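Long-range contact in SCO family protein (Aquifex aeolicus, PDB 3ME7), which probably binds copper through a redox-active cysteine pair and takes part in electron transfer, as a thioredoxin-fold member of the SCO1/2 family: residues Val7-Phe21 / Lys96-Leu109. Numbering follows the deposited sequence.
Sequences VPGDITLVDSYGNEF and KVVKAKTSEDLFKL. With SO4 (sulfate ion), chain C.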
loop_
_atom_site.group_PDB
_atom_site.type_symbol
_atom_site.label_atom_id
_atom_site.label_comp_id
_atom_site.label_asym_id
_atom_site.label_seq_id
_atom_site.Cartn_x
_atom_site.Cartn_y
_atom_site.Cartn_z
ATOM N N VAL A 7 -4.285 11.377 -0.931
ATOM C CA VAL A 7 -4.976 10.483 -0.001
ATOM C C VAL A 7 -5.221 11.252 1.311
ATOM O O VAL A 7 -4.277 11.807 1.882
ATOM C CB VAL A 7 -4.187 9.172 0.261
ATOM C CG1 VAL A 7 -5.033 8.220 1.109
ATOM C CG2 VAL A 7 -3.848 8.470 -1.060
ATOM N N PRO A 8 -6.484 11.314 1.783
ATOM C CA PRO A 8 -6.795 12.070 3.002
ATOM C C PRO A 8 -5.917 11.664 4.175
ATOM O O PRO A 8 -5.788 10.475 4.490
ATOM C CB PRO A 8 -8.269 11.717 3.274
ATOM C CG PRO A 8 -8.821 11.477 1.902
ATOM C CD PRO A 8 -7.701 10.769 1.160
ATOM N N GLY A 9 -5.327 12.651 4.831
ATOM C CA GLY A 9 -4.361 12.393 5.895
ATOM C C GLY A 9 -4.985 11.974 7.218
ATOM O O GLY A 9 -4.316 11.393 8.074
ATOM N N ASP A 10 -6.276 12.256 7.385
ATOM C CA ASP A 10 -6.931 11.943 8.643
ATOM C C ASP A 10 -7.481 10.514 8.730
ATOM O O ASP A 10 -8.072 10.151 9.755
ATOM C CB ASP A 10 -8.026 12.975 8.974
ATOM C CG ASP A 10 -9.096 13.080 7.896
ATOM O OD1 ASP A 10 -8.929 12.528 6.783
ATOM O OD2 ASP A 10 -10.119 13.752 8.159
ATOM N N ILE A 11 -7.285 9.714 7.671
ATOM C CA ILE A 11 -7.639 8.294 7.700
ATOM C C ILE A 11 -6.905 7.618 8.860
ATOM O O ILE A 11 -5.675 7.721 8.966
ATOM C CB ILE A 11 -7.258 7.635 6.363
ATOM C CG1 ILE A 11 -8.243 8.104 5.292
ATOM C CG2 ILE A 11 -7.260 6.090 6.477
ATOM C CD1 ILE A 11 -7.807 7.848 3.853
ATOM N N THR A 12 -7.660 6.916 9.706
ATOM C CA THR A 12 -7.085 6.190 10.821
ATOM C C THR A 12 -6.874 4.735 10.429
ATOM O O THR A 12 -7.820 4.056 9.970
ATOM C CB THR A 12 -7.965 6.289 12.086
ATOM O OG1 THR A 12 -8.084 7.667 12.485
ATOM C CG2 THR A 12 -7.325 5.495 13.233
ATOM N N LEU A 13 -5.627 4.285 10.591
ATOM C CA LEU A 13 -5.211 2.907 10.365
ATOM C C LEU A 13 -4.770 2.290 11.685
ATOM O O LEU A 13 -4.407 3.001 12.627
ATOM C CB LEU A 13 -4.053 2.885 9.357
ATOM C CG LEU A 13 -4.338 3.558 8.013
ATOM C CD1 LEU A 13 -2.987 3.742 7.257
ATOM C CD2 LEU A 13 -5.332 2.779 7.201
ATOM N N VAL A 14 -4.810 0.965 11.756
ATOM C CA VAL A 14 -4.373 0.210 12.928
ATOM C C VAL A 14 -3.445 -0.883 12.398
ATOM O O VAL A 14 -3.852 -1.691 11.525
ATOM C CB VAL A 14 -5.562 -0.425 13.674
ATOM C CG1 VAL A 14 -5.109 -1.015 15.005
ATOM C CG2 VAL A 14 -6.672 0.607 13.906
ATOM N N ASP A 15 -2.200 -0.885 12.883
ATOM C CA ASP A 15 -1.247 -1.907 12.458
ATOM C C ASP A 15 -1.479 -3.249 13.155
ATOM O O ASP A 15 -2.346 -3.368 14.014
ATOM C CB ASP A 15 0.215 -1.426 12.546
ATOM C CG ASP A 15 0.742 -1.376 13.946
ATOM O OD1 ASP A 15 0.127 -1.957 14.851
ATOM O OD2 ASP A 15 1.827 -0.768 14.106
ATOM N N SER A 16 -0.710 -4.261 12.761
ATOM C CA SER A 16 -0.954 -5.625 13.228
ATOM C C SER A 16 -0.596 -5.820 14.700
ATOM O O SER A 16 -0.889 -6.872 15.272
ATOM C CB SER A 16 -0.182 -6.626 12.368
ATOM O OG SER A 16 1.199 -6.295 12.339
ATOM N N TYR A 17 0.041 -4.820 15.300
ATOM C CA TYR A 17 0.304 -4.823 16.746
ATOM C C TYR A 17 -0.763 -4.091 17.545
ATOM O O TYR A 17 -0.699 -4.038 18.779
ATOM C CB TYR A 17 1.676 -4.219 17.051
ATOM C CG TYR A 17 2.806 -4.964 16.399
ATOM C CD1 TYR A 17 3.401 -6.054 17.029
ATOM C CD2 TYR A 17 3.263 -4.596 15.134
ATOM C CE1 TYR A 17 4.443 -6.752 16.420
ATOM C CE2 TYR A 17 4.299 -5.291 14.513
ATOM C CZ TYR A 17 4.879 -6.366 15.158
ATOM O OH TYR A 17 5.899 -7.055 14.550
ATOM N N GLY A 18 -1.736 -3.520 16.840
ATOM C CA GLY A 18 -2.808 -2.753 17.464
ATOM C C GLY A 18 -2.473 -1.278 17.642
ATOM O O GLY A 18 -3.236 -0.542 18.266
ATOM N N ASN A 19 -1.339 -0.844 17.095
ATOM C CA ASN A 19 -0.984 0.583 17.130
ATOM C C ASN A 19 -1.828 1.400 16.176
ATOM O O ASN A 19 -1.830 1.160 14.973
ATOM C CB ASN A 19 0.486 0.810 16.771
ATOM C CG ASN A 19 1.433 0.085 17.696
ATOM O OD1 ASN A 19 1.350 0.223 18.924
ATOM N ND2 ASN A 19 2.347 -0.692 17.118
ATOM N N GLU A 20 -2.531 2.380 16.720
ATOM C CA GLU A 20 -3.377 3.241 15.910
ATOM C C GLU A 20 -2.622 4.498 15.486
ATOM O O GLU A 20 -1.896 5.097 16.284
ATOM C CB GLU A 20 -4.580 3.651 16.743
ATOM C CG GLU A 20 -5.843 3.643 16.019
ATOM C CD GLU A 20 -7.012 3.727 16.960
ATOM O OE1 GLU A 20 -7.419 2.695 17.538
ATOM O OE2 GLU A 20 -7.497 4.840 17.112
ATOM N N PHE A 21 -2.804 4.901 14.237
ATOM C CA PHE A 21 -2.174 6.117 13.723
ATOM C C PHE A 21 -2.981 6.685 12.562
ATOM O O PHE A 21 -3.840 6.001 11.980
ATOM C CB PHE A 21 -0.719 5.846 13.289
ATOM C CG PHE A 21 -0.586 4.909 12.101
ATOM C CD1 PHE A 21 -0.639 3.514 12.269
ATOM C CD2 PHE A 21 -0.370 5.413 10.822
ATOM C CE1 PHE A 21 -0.512 2.649 11.174
ATOM C CE2 PHE A 21 -0.229 4.561 9.716
ATOM C CZ PHE A 21 -0.307 3.167 9.899
ATOM N N LYS A 96 4.507 -2.182 7.201
ATOM C CA LYS A 96 3.410 -2.445 8.124
ATOM C C LYS A 96 2.324 -3.230 7.428
ATOM O O LYS A 96 2.206 -3.172 6.204
ATOM C CB LYS A 96 2.822 -1.137 8.644
ATOM C CG LYS A 96 3.821 -0.235 9.351
ATOM C CD LYS A 96 3.113 0.972 9.932
ATOM C CE LYS A 96 4.065 2.116 10.180
ATOM N NZ LYS A 96 5.080 1.712 11.209
ATOM N N VAL A 97 1.564 -3.995 8.211
ATOM C CA VAL A 97 0.301 -4.577 7.752
ATOM C C VAL A 97 -0.784 -3.928 8.610
ATOM O O VAL A 97 -0.708 -3.961 9.860
ATOM C CB VAL A 97 0.273 -6.102 7.902
ATOM C CG1 VAL A 97 -1.025 -6.650 7.333
ATOM C CG2 VAL A 97 1.482 -6.765 7.189
ATOM N N VAL A 98 -1.768 -3.307 7.952
ATOM C CA VAL A 98 -2.742 -2.471 8.653
ATOM C C VAL A 98 -4.145 -2.745 8.167
ATOM O O VAL A 98 -4.328 -3.291 7.068
ATOM C CB VAL A 98 -2.453 -0.952 8.508
ATOM C CG1 VAL A 98 -0.989 -0.663 8.817
ATOM C CG2 VAL A 98 -2.790 -0.441 7.101
ATOM N N LYS A 99 -5.103 -2.355 8.997
ATOM C CA LYS A 99 -6.517 -2.279 8.588
ATOM C C LYS A 99 -7.002 -0.857 8.847
ATOM O O LYS A 99 -6.418 -0.130 9.652
ATOM C CB LYS A 99 -7.385 -3.278 9.366
ATOM C CG LYS A 99 -7.355 -3.063 10.884
ATOM C CD LYS A 99 -8.402 -3.914 11.593
ATOM C CE LYS A 99 -9.798 -3.311 11.418
ATOM N NZ LYS A 99 -10.833 -4.183 12.045
ATOM N N ALA A 100 -8.085 -0.468 8.183
ATOM C CA ALA A 100 -8.729 0.818 8.429
ATOM C C ALA A 100 -9.543 0.695 9.730
ATOM O O ALA A 100 -10.162 -0.339 9.985
ATOM C CB ALA A 100 -9.645 1.162 7.253
ATOM N N LYS A 101 -9.542 1.748 10.545
ATOM C CA LYS A 101 -10.207 1.696 11.857
ATOM C C LYS A 101 -11.718 1.441 11.682
ATOM O O LYS A 101 -12.276 0.561 12.344
ATOM C CB LYS A 101 -9.929 2.998 12.626
ATOM C CG LYS A 101 -10.674 3.190 13.955
ATOM C CD LYS A 101 -10.068 2.389 15.045
ATOM C CE LYS A 101 -10.782 2.701 16.367
ATOM N NZ LYS A 101 -10.072 2.044 17.466
ATOM N N THR A 102 -12.358 2.213 10.804
ATOM C CA THR A 102 -13.791 2.044 10.503
ATOM C C THR A 102 -13.988 1.969 8.993
ATOM O O THR A 102 -13.060 2.218 8.211
ATOM C CB THR A 102 -14.647 3.234 11.001
ATOM O OG1 THR A 102 -14.472 4.360 10.122
ATOM C CG2 THR A 102 -14.257 3.643 12.447
ATOM N N SER A 103 -15.228 1.689 8.583
ATOM C CA SER A 103 -15.585 1.616 7.166
ATOM C C SER A 103 -15.388 2.966 6.485
ATOM O O SER A 103 -15.147 3.000 5.288
ATOM C CB SER A 103 -17.044 1.175 7.020
ATOM O OG SER A 103 -17.923 2.104 7.622
ATOM N N GLU A 104 -15.510 4.074 7.228
ATOM C CA GLU A 104 -15.290 5.390 6.616
ATOM C C GLU A 104 -13.825 5.567 6.221
ATOM O O GLU A 104 -13.512 6.098 5.147
ATOM C CB GLU A 104 -15.764 6.546 7.515
ATOM C CG GLU A 104 -15.409 7.909 6.935
ATOM C CD GLU A 104 -15.996 9.102 7.684
ATOM O OE1 GLU A 104 -16.583 8.925 8.766
ATOM O OE2 GLU A 104 -15.893 10.228 7.155
ATOM N N ASP A 105 -12.935 5.134 7.105
ATOM C CA ASP A 105 -11.489 5.187 6.820
ATOM C C ASP A 105 -11.185 4.352 5.574
ATOM O O ASP A 105 -10.413 4.768 4.695
ATOM C CB ASP A 105 -10.700 4.651 8.008
ATOM C CG ASP A 105 -10.822 5.530 9.228
ATOM O OD1 ASP A 105 -10.463 6.722 9.171
ATOM O OD2 ASP A 105 -11.335 5.017 10.242
ATOM N N LEU A 106 -11.820 3.180 5.509
ATOM C CA LEU A 106 -11.639 2.270 4.388
ATOM C C LEU A 106 -12.141 2.861 3.089
ATOM O O LEU A 106 -11.390 2.859 2.090
ATOM C CB LEU A 106 -12.298 0.919 4.667
ATOM C CG LEU A 106 -12.135 -0.079 3.510
ATOM C CD1 LEU A 106 -10.673 -0.324 3.148
ATOM C CD2 LEU A 106 -12.826 -1.355 3.895
ATOM N N PHE A 107 -13.389 3.350 3.075
ATOM C CA PHE A 107 -14.045 4.011 1.894
ATOM C C PHE A 107 -13.187 5.085 1.325
ATOM O O PHE A 107 -13.002 5.222 0.114
ATOM C CB PHE A 107 -15.375 4.718 2.291
ATOM C CG PHE A 107 -15.800 5.863 1.339
ATOM C CD1 PHE A 107 -16.152 5.598 0.020
ATOM C CD2 PHE A 107 -15.871 7.183 1.777
ATOM C CE1 PHE A 107 -16.551 6.615 -0.862
ATOM C CE2 PHE A 107 -16.267 8.226 0.897
ATOM C CZ PHE A 107 -16.608 7.939 -0.452
ATOM N N LYS A 108 -12.730 5.940 2.256
ATOM C CA LYS A 108 -11.961 7.152 1.928
ATOM C C LYS A 108 -10.655 6.771 1.250
ATOM O O LYS A 108 -10.258 7.375 0.252
ATOM C CB LYS A 108 -11.653 8.000 3.174
ATOM C CG LYS A 108 -12.746 8.988 3.571
ATOM C CD LYS A 108 -12.573 9.450 5.013
ATOM C CE LYS A 108 -11.473 10.485 5.194
ATOM N NZ LYS A 108 -11.530 11.086 6.571
ATOM N N LEU A 109 -10.006 5.749 1.783
ATOM C CA LEU A 109 -8.748 5.296 1.236
ATOM C C LEU A 109 -8.944 4.699 -0.161
ATOM O O LEU A 109 -8.245 5.083 -1.109
ATOM C CB LEU A 109 -8.115 4.278 2.189
ATOM C CG LEU A 109 -6.772 3.665 1.796
ATOM C CD1 LEU A 109 -5.787 4.732 1.397
ATOM C CD2 LEU A 109 -6.257 2.806 2.948
HETATM S S SO4 C . -10.448 -5.471 15.732
HETATM O O1 SO4 C . -9.984 -5.080 14.406
HETATM O O2 SO4 C . -10.321 -4.341 16.639
HETATM O O3 SO4 C . -11.841 -5.920 15.657
HETATM O O4 SO4 C . -9.608 -6.559 16.235
HETATM O O HOH W 1 -10.287 8.674 11.342
HETATM O O HOH W 2 4.319 -0.543 12.963
HETATM O O HOH W 3 2.573 1.814 13.167
HETATM O O HOH W 4 2.436 -3.984 11.071
#
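With CG anti to its own carbonyl carbon (chi1 -66°), D105 turns its carboxylate to T12, while CG of K101 lies opposite its backbone N (chi1 173°) and a bend at chi2 carries the ammonium across to E20. Both residues meet the N-terminal hairpin of a thioredoxin-like fold; the hairpin's strand 12-15 pairs antiparallel with strand 96-100 of the central sheet. The reciprocal bonds V14 N to K99 O and K99 N to V14 O, each 2.9 Å, mark the one hydrogen-bonded pair, and K101 N extends the pattern to T12 O. The case illustrates how one carboxylate can join a helix start to a neighbouring strand. D105 OD2 takes T102 N on its anti lone pair, part of a capping box, while OD1 accepts T12 N almost straight (174°) from above the carboxylate plane. A water bridges OD1, T12 OG1 and D10 O. Beyond this polar corner, I11 CD1 reaches L109 CB at 4.0 Å, and V7 CG1 meets L109 CD1 at 3.6 Å. On the sheet face shared with L13, V98 CG1 sits at the edge of the F21 ring. F70 of strand 66-71 also packs on V98 and L109. At the outer margin, K101 NZ forms a 2.7 Å salt bridge with E20 OE1, from above the carboxylate plane.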